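Local coordinates for DNA repair protein RAD2 (Saccharomyces cerevisiae, PDB 4Q0W) that cuts single-stranded DNA as a magnesium-binding endonuclease essential for the incision step of excision repair of damaged DNA, at residues E235-L240 and S256-I260; I8-T12 and I222-L228. One frame throughout, in Å; residues are numbered along the deposited sequence.

From the N terminus, the chain first supplies residues 8-12 in the N-domain. It then passes through much of the nuclease fold before residues 222-228 of the I-domain close interaction 2, with 209 residues lying between. Interaction 1 opens only after that, at 235-240, and closes at 256-260 after 15 intervening residues, so the two are in series and neither nest nor cross. Interaction 2 ties the N-terminal helix 5-9 to helix 219-226, whereas interaction 1 pairs helices 230-240 and 253-263. Their centres lie about 14 Å apart, and side chains bridge them: Leu236 CD1 meets Leu228 CD1 at 3.7 Å, and Ile257 CG1 meets Ile8 CD1 at 3.9 Å.

Interaction 1 of 2, residues E235-L240 and S256-I260; sequences ELAQLL and SIEVI
Leu236 and Leu239 carry the apolar part of this contact, meeting Ile257, Val259 and Ile260. Leu236 CD2 meets Ile260 CG1 at 3.7 Å, and both leucine methyls, CD1 and CD2, close on Ile257 CD1; the side chain crosses both isoleucines obliquely. Ile257 starts from the far flank of its helix, its CB directed away, and it is the terminal CD1 that comes back to Leu236. One turn along, Leu239 sends CD1 over the backbone of Ser256 and on to Val259, with CD1 3.9 Å from Val259 CG1. The CB of Glu235 touches Ile260 CD1 more loosely, while its carboxylate turns elsewhere: OE1 accepts a hydrogen bond from Leu266 N.

The axes of segments 235-240 and 256-260 come within 9.8 Å, with 138° between their N-to-C directions, a skewed antiparallel pairing. Together with the linking loop and a bound potassium ion about 6 Å from the side chain of Leu240, this hairpin is consistent with the helix-two-turn-helix element of the FEN1/XPG nucleases, a DNA-binding feature of the family. The nearest protein atom here is about 5 Å from the bound DNA.

Contacts to the serine are of another kind, a small polar side chain set among aliphatic ones. Ser256 OG lies 3.3 Å from Leu240 CD2 and also touches Leu239 CB. With OG anti to its own carbonyl carbon (chi1 -62°), the hydroxyl points back along the helix and donates to Gly252 O one turn earlier, satisfying a buried polar atom. The small serine is consistent with the close backbone approach, the CA atoms of Leu239 and Ser256 being 6.0 Å apart. Leu236 O accepts from both Leu239 N and Leu240 N, while the Leu239 backbone also bonds to Leu248 in the connecting loop.

Interaction 2 of 2, residues I8-T12 and I222-L228; sequences IAGPT and ILKLLGL
The N-terminal helix of this XPG/Rad2 nuclease and the 3-10 turn that follows it pack, through Ile8, Ala9 and Thr12, against helix 219-226 and its exit, joining N-domain to I-domain. Thr12 and Leu226 reach toward each other tip to tip, with Thr12 CG2 3.7 Å from Leu226 CD1. The same CD1 also lies 3.4 Å from Ile8 O, so the leucine is inserted between the helix end and the turn. Thr12 is fixed by its own turn: at chi1 70° OG1 sits between backbone N and carbonyl carbon, and it donates to Ala9 O over 2.7 Å, in the carbonyl plane at a C=O...OG1 angle of 149°. Thr12 N binds the same oxygen, which leaves the methyl to face Leu226 and, more loosely, Leu225.

Beyond the last helical residue, Leu226, Gly227 takes a positive phi of 76°, and the chain turns so that Leu228 leads toward helix 230-240. Leu228 CD1 meets Ile8 CG2 at 4.1 Å, the two side chains crossing at about a right angle. On the flank nearer the helix start, Ile222 CG1 lies 4.0 Å from Thr12 OG1. Ile222 CD1 rests 4.3 Å from Ala9 CB.

Interaction 1 of 2, residues E235-L240 and S256-I260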
# COMPACT_ATOMS: atom_id res chain seq x y z
N GLU A 235 -19.27 -14.85 -4.48
CA GLU A 235 -18.14 -15.10 -5.39
C GLU A 235 -17.02 -14.10 -5.16
O GLU A 235 -15.84 -14.45 -5.30
CB GLU A 235 -18.60 -15.11 -6.86
CG GLU A 235 -19.54 -16.29 -7.20
CD GLU A 235 -19.47 -16.69 -8.68
OE1 GLU A 235 -19.19 -15.82 -9.54
OE2 GLU A 235 -19.66 -17.89 -8.99
N LEU A 236 -17.37 -12.86 -4.82
CA LEU A 236 -16.36 -11.90 -4.34
C LEU A 236 -15.57 -12.44 -3.14
O LEU A 236 -14.35 -12.25 -3.04
CB LEU A 236 -17.03 -10.58 -3.94
CG LEU A 236 -17.41 -9.56 -5.01
CD1 LEU A 236 -18.17 -8.38 -4.34
CD2 LEU A 236 -16.15 -9.07 -5.76
N ALA A 237 -16.26 -13.12 -2.22
CA ALA A 237 -15.58 -13.69 -1.06
C ALA A 237 -14.44 -14.60 -1.52
O ALA A 237 -13.35 -14.62 -0.93
CB ALA A 237 -16.56 -14.44 -0.18
N GLN A 238 -14.68 -15.33 -2.60
CA GLN A 238 -13.67 -16.27 -3.11
C GLN A 238 -12.52 -15.61 -3.84
O GLN A 238 -11.55 -16.27 -4.24
CB GLN A 238 -14.34 -17.33 -3.98
CG GLN A 238 -15.24 -18.24 -3.15
CD GLN A 238 -16.18 -19.05 -3.99
OE1 GLN A 238 -15.79 -20.05 -4.59
NE2 GLN A 238 -17.44 -18.62 -4.04
N LEU A 239 -12.60 -14.30 -4.04
CA LEU A 239 -11.46 -13.56 -4.58
C LEU A 239 -10.74 -12.84 -3.43
O LEU A 239 -9.51 -12.90 -3.30
CB LEU A 239 -11.92 -12.55 -5.64
CG LEU A 239 -12.59 -13.17 -6.86
CD1 LEU A 239 -13.16 -12.09 -7.77
CD2 LEU A 239 -11.63 -14.09 -7.62
N LEU A 240 -11.54 -12.17 -2.61
CA LEU A 240 -11.05 -11.30 -1.53
C LEU A 240 -10.59 -12.10 -0.32
O LEU A 240 -9.67 -11.68 0.39
CB LEU A 240 -12.17 -10.34 -1.11
CG LEU A 240 -12.57 -9.32 -2.18
CD1 LEU A 240 -13.84 -8.59 -1.78
CD2 LEU A 240 -11.41 -8.35 -2.36
N SER A 256 -11.00 -7.43 -7.77
CA SER A 256 -12.07 -8.41 -7.57
C SER A 256 -13.36 -7.92 -8.20
O SER A 256 -14.06 -8.68 -8.88
CB SER A 256 -12.26 -8.72 -6.09
OG SER A 256 -11.08 -9.28 -5.56
N ILE A 257 -13.68 -6.65 -7.97
CA ILE A 257 -14.85 -6.04 -8.58
C ILE A 257 -14.73 -6.09 -10.11
O ILE A 257 -15.71 -6.40 -10.80
CB ILE A 257 -15.07 -4.58 -8.10
CG1 ILE A 257 -15.57 -4.58 -6.66
CG2 ILE A 257 -16.11 -3.85 -8.97
CD1 ILE A 257 -16.93 -5.24 -6.51
N GLU A 258 -13.54 -5.81 -10.64
CA GLU A 258 -13.33 -5.85 -12.09
C GLU A 258 -13.61 -7.24 -12.65
O GLU A 258 -14.27 -7.37 -13.69
CB GLU A 258 -11.90 -5.42 -12.44
CG GLU A 258 -11.66 -3.92 -12.32
CD GLU A 258 -10.19 -3.55 -12.49
OE1 GLU A 258 -9.36 -4.47 -12.69
OE2 GLU A 258 -9.88 -2.34 -12.41
N VAL A 259 -13.11 -8.27 -11.97
CA VAL A 259 -13.34 -9.65 -12.41
C VAL A 259 -14.84 -9.98 -12.51
O VAL A 259 -15.31 -10.54 -13.52
CB VAL A 259 -12.64 -10.65 -11.46
CG1 VAL A 259 -13.18 -12.06 -11.67
CG2 VAL A 259 -11.13 -10.62 -11.68
N ILE A 260 -15.60 -9.62 -11.49
CA ILE A 260 -17.03 -9.92 -11.50
C ILE A 260 -17.72 -9.12 -12.61
O ILE A 260 -18.58 -9.64 -13.32
CB ILE A 260 -17.67 -9.61 -10.14
CG1 ILE A 260 -17.03 -10.46 -9.05
CG2 ILE A 260 -19.18 -9.84 -10.18
CD1 ILE A 260 -17.09 -11.96 -9.32

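Interaction 2 of 2, residues I8-T12 and I222-L228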
# COMPACT_ATOMS: atom_id res chain seq x y z
N ILE A 8 -16.01 -1.78 -0.34
CA ILE A 8 -16.86 -1.88 -1.52
C ILE A 8 -18.29 -1.41 -1.22
O ILE A 8 -18.90 -0.72 -2.03
CB ILE A 8 -16.86 -3.31 -2.10
CG1 ILE A 8 -15.46 -3.65 -2.64
CG2 ILE A 8 -17.89 -3.45 -3.20
CD1 ILE A 8 -15.22 -5.15 -2.85
N ALA A 9 -18.82 -1.78 -0.05
CA ALA A 9 -20.21 -1.44 0.28
C ALA A 9 -20.38 -0.02 0.86
O ALA A 9 -21.47 0.56 0.80
CB ALA A 9 -20.82 -2.48 1.22
N GLY A 10 -19.29 0.51 1.42
CA GLY A 10 -19.27 1.81 2.07
C GLY A 10 -20.09 2.92 1.42
O GLY A 10 -20.98 3.48 2.07
N PRO A 11 -19.81 3.22 0.14
CA PRO A 11 -20.52 4.35 -0.49
C PRO A 11 -22.02 4.15 -0.60
O PRO A 11 -22.69 5.11 -0.95
CB PRO A 11 -19.88 4.44 -1.89
CG PRO A 11 -19.20 3.15 -2.11
CD PRO A 11 -18.79 2.65 -0.76
N THR A 12 -22.54 2.97 -0.29
CA THR A 12 -24.00 2.82 -0.30
C THR A 12 -24.60 3.05 1.09
O THR A 12 -25.81 2.97 1.27
CB THR A 12 -24.43 1.44 -0.78
OG1 THR A 12 -24.08 0.47 0.22
CG2 THR A 12 -23.72 1.09 -2.12
N ILE A 222 -27.29 -2.25 -2.37
CA ILE A 222 -26.04 -2.82 -2.86
C ILE A 222 -26.27 -3.35 -4.28
O ILE A 222 -25.46 -3.11 -5.17
CB ILE A 222 -25.52 -3.92 -1.92
CG1 ILE A 222 -25.02 -3.29 -0.62
CG2 ILE A 222 -24.41 -4.74 -2.60
CD1 ILE A 222 -24.61 -4.31 0.44
N LEU A 223 -27.38 -4.06 -4.48
CA LEU A 223 -27.78 -4.55 -5.80
C LEU A 223 -27.98 -3.41 -6.79
O LEU A 223 -27.33 -3.36 -7.83
CB LEU A 223 -29.08 -5.36 -5.69
CG LEU A 223 -29.34 -6.55 -6.63
CD1 LEU A 223 -30.81 -6.66 -6.95
CD2 LEU A 223 -28.50 -6.52 -7.91
N LYS A 224 -28.88 -2.48 -6.46
CA LYS A 224 -29.20 -1.37 -7.34
C LYS A 224 -28.02 -0.48 -7.65
O LYS A 224 -27.84 -0.06 -8.78
CB LYS A 224 -30.33 -0.52 -6.77
CG LYS A 224 -31.70 -1.13 -6.90
CD LYS A 224 -32.77 -0.27 -6.22
CE LYS A 224 -34.12 -0.98 -6.19
NZ LYS A 224 -35.11 -0.22 -5.38
N LEU A 225 -27.20 -0.17 -6.65
CA LEU A 225 -26.13 0.80 -6.87
C LEU A 225 -24.80 0.18 -7.30
O LEU A 225 -24.00 0.82 -7.98
CB LEU A 225 -25.93 1.67 -5.63
CG LEU A 225 -27.21 2.29 -5.06
CD1 LEU A 225 -26.91 3.13 -3.82
CD2 LEU A 225 -27.93 3.11 -6.13
N LEU A 226 -24.55 -1.07 -6.90
CA LEU A 226 -23.26 -1.69 -7.19
C LEU A 226 -23.39 -2.86 -8.17
O LEU A 226 -22.39 -3.36 -8.69
CB LEU A 226 -22.57 -2.15 -5.91
CG LEU A 226 -22.18 -1.05 -4.93
CD1 LEU A 226 -21.71 -1.64 -3.62
CD2 LEU A 226 -21.10 -0.17 -5.53
N GLY A 227 -24.63 -3.30 -8.41
CA GLY A 227 -24.86 -4.38 -9.34
C GLY A 227 -24.49 -5.71 -8.73
O GLY A 227 -24.25 -6.66 -9.46
N LEU A 228 -24.44 -5.78 -7.40
CA LEU A 228 -24.03 -7.01 -6.73
C LEU A 228 -25.20 -7.71 -6.07
O LEU A 228 -25.85 -7.14 -5.18
CB LEU A 228 -22.93 -6.73 -5.69
CG LEU A 228 -21.65 -6.12 -6.26
CD1 LEU A 228 -20.65 -5.74 -5.16
CD2 LEU A 228 -21.01 -7.09 -7.24